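PDB 2OGJ: dihydroorotase from Agrobacterium tumefaciens, which hydrolyses acetyl esters at a two-zinc centre, deacetylating acetyl-(R)-mandelate in vitro and, less efficiently, acetyl glycolate. Local coordinates for residues Val321-Val325 with Thr326-Ala330. Numbering follows the deposited sequence.
Sequences VVEAV and TRNPA
Thr-326 turns its side chain back against the end of helix 318-323, where OG1 lies 2.7 Å from Val-322 O and donates a hydrogen bond to it. A chi1 of 53° sets OG1 between the backbone N and the carbonyl carbon, turned toward the preceding helix; the hydroxyl meets the carbonyl from 33° off its plane. CG2, the other branch, lies 3.8 Å from Val-325 CG1, and Trp-73 of strand 68-75 touches both residues. One residue further along the helix, Glu-323 O takes two backbone donors. Asn-328 N, 3.1 Å from Glu-323 O, arrives almost head-on, whereas Thr-326 N approaches the same oxygen from above the carbonyl plane at 3.3 Å. The Glu-323 side chain, CG anti to its backbone N (chi1 163°), runs across the Asn-328 amide, and CG packs 3.6 Å from Asn-328 CG. Pro-329 packs its ring against the turn: CG lies 3.7 Å from Val-325 C, CD faces Glu-323 O at 3.7 Å, and the ring also touches Val-74. Arg-327 turns its guanidinium to Glu-338 in a salt bridge. The stretch is a sharp corner between helices 318-323 and 327-332 in the amidohydrolase barrel domain; backbone hydrogen bonds pair Val-325 with Val-74 of strand 68-75 and Ala-324 with Ile-288 of a loop, and the side chain of Pro-329 is about 9 Å from that of the zinc ligand His-77. Two carbonyls at the end of one helix are thus satisfied by the residues that start the next, a hydroxyl and two amides fixing the bend where this largely buried chain changes direction.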
loop_
_atom_site.group_PDB
_atom_site.type_symbol
_atom_site.label_atom_id
_atom_site.label_comp_id
_atom_site.label_asym_id
_atom_site.label_seq_id
_atom_site.Cartn_x
_atom_site.Cartn_y
_atom_site.Cartn_z
ATOM N N VAL A 321 -44.544 -2.660 14.062
ATOM C CA VAL A 321 -43.462 -3.629 14.215
ATOM C C VAL A 321 -43.722 -4.818 13.282
ATOM O O VAL A 321 -42.798 -5.319 12.634
ATOM C CB VAL A 321 -43.335 -4.142 15.693
ATOM C CG1 VAL A 321 -42.324 -5.267 15.763
ATOM C CG2 VAL A 321 -42.900 -3.004 16.631
ATOM N N VAL A 322 -44.977 -5.258 13.215
ATOM C CA VAL A 322 -45.374 -6.382 12.361
ATOM C C VAL A 322 -45.119 -6.006 10.906
ATOM O O VAL A 322 -44.682 -6.820 10.099
ATOM C CB VAL A 322 -46.905 -6.721 12.516
ATOM C CG1 VAL A 322 -47.312 -7.822 11.526
ATOM C CG2 VAL A 322 -47.215 -7.146 13.943
ATOM N N GLU A 323 -45.397 -4.758 10.580
ATOM C CA GLU A 323 -45.207 -4.270 9.227
ATOM C C GLU A 323 -43.725 -4.142 8.868
ATOM O O GLU A 323 -43.334 -4.370 7.720
ATOM C CB GLU A 323 -45.903 -2.925 9.099
ATOM C CG GLU A 323 -45.468 -2.125 7.914
ATOM C CD GLU A 323 -46.188 -0.806 7.834
ATOM O OE1 GLU A 323 -47.424 -0.833 7.630
ATOM O OE2 GLU A 323 -45.526 0.247 7.990
ATOM N N ALA A 324 -42.908 -3.775 9.855
ATOM C CA ALA A 324 -41.468 -3.611 9.668
ATOM C C ALA A 324 -40.782 -4.974 9.693
ATOM O O ALA A 324 -39.579 -5.086 9.912
ATOM C CB ALA A 324 -40.914 -2.742 10.765
ATOM N N VAL A 325 -41.565 -6.016 9.451
ATOM C CA VAL A 325 -41.043 -7.365 9.491
ATOM C C VAL A 325 -41.769 -8.205 8.441
ATOM O O VAL A 325 -41.532 -9.397 8.294
ATOM C CB VAL A 325 -41.203 -7.923 10.932
ATOM C CG1 VAL A 325 -42.377 -8.850 11.034
ATOM C CG2 VAL A 325 -39.922 -8.571 11.378
ATOM N N THR A 326 -42.631 -7.549 7.678
ATOM C CA THR A 326 -43.366 -8.218 6.613
ATOM C C THR A 326 -43.465 -7.370 5.329
ATOM O O THR A 326 -42.649 -7.505 4.414
ATOM C CB THR A 326 -44.789 -8.599 7.073
ATOM O OG1 THR A 326 -45.440 -7.438 7.599
ATOM C CG2 THR A 326 -44.730 -9.687 8.140
ATOM N N ARG A 327 -44.459 -6.493 5.270
ATOM C CA ARG A 327 -44.689 -5.649 4.102
ATOM C C ARG A 327 -43.521 -4.741 3.701
ATOM O O ARG A 327 -43.210 -4.606 2.510
ATOM C CB ARG A 327 -45.939 -4.808 4.339
ATOM C CG ARG A 327 -47.136 -5.640 4.794
ATOM C CD ARG A 327 -48.194 -5.725 3.726
ATOM N NE ARG A 327 -48.828 -4.427 3.557
ATOM C CZ ARG A 327 -49.491 -4.068 2.468
ATOM N NH1 ARG A 327 -49.606 -4.915 1.452
ATOM N NH2 ARG A 327 -50.022 -2.855 2.392
ATOM N N ASN A 328 -42.875 -4.128 4.687
ATOM C CA ASN A 328 -41.769 -3.217 4.404
ATOM C C ASN A 328 -40.490 -3.850 3.877
ATOM O O ASN A 328 -39.967 -3.396 2.861
ATOM C CB ASN A 328 -41.460 -2.361 5.633
ATOM C CG ASN A 328 -42.534 -1.341 5.901
ATOM O OD1 ASN A 328 -42.527 -0.687 6.931
ATOM N ND2 ASN A 328 -43.470 -1.200 4.969
ATOM N N PRO A 329 -39.955 -4.883 4.559
ATOM C CA PRO A 329 -38.729 -5.506 4.059
ATOM C C PRO A 329 -39.029 -6.233 2.750
ATOM O O PRO A 329 -38.151 -6.416 1.903
ATOM C CB PRO A 329 -38.340 -6.452 5.190
ATOM C CG PRO A 329 -39.648 -6.844 5.758
ATOM C CD PRO A 329 -40.401 -5.537 5.801
ATOM N N ALA A 330 -40.284 -6.630 2.578
ATOM C CA ALA A 330 -40.675 -7.330 1.366
ATOM C C ALA A 330 -40.642 -6.383 0.173
ATOM O O ALA A 330 -40.297 -6.780 -0.939
ATOM C CB ALA A 330 -42.060 -7.923 1.523
#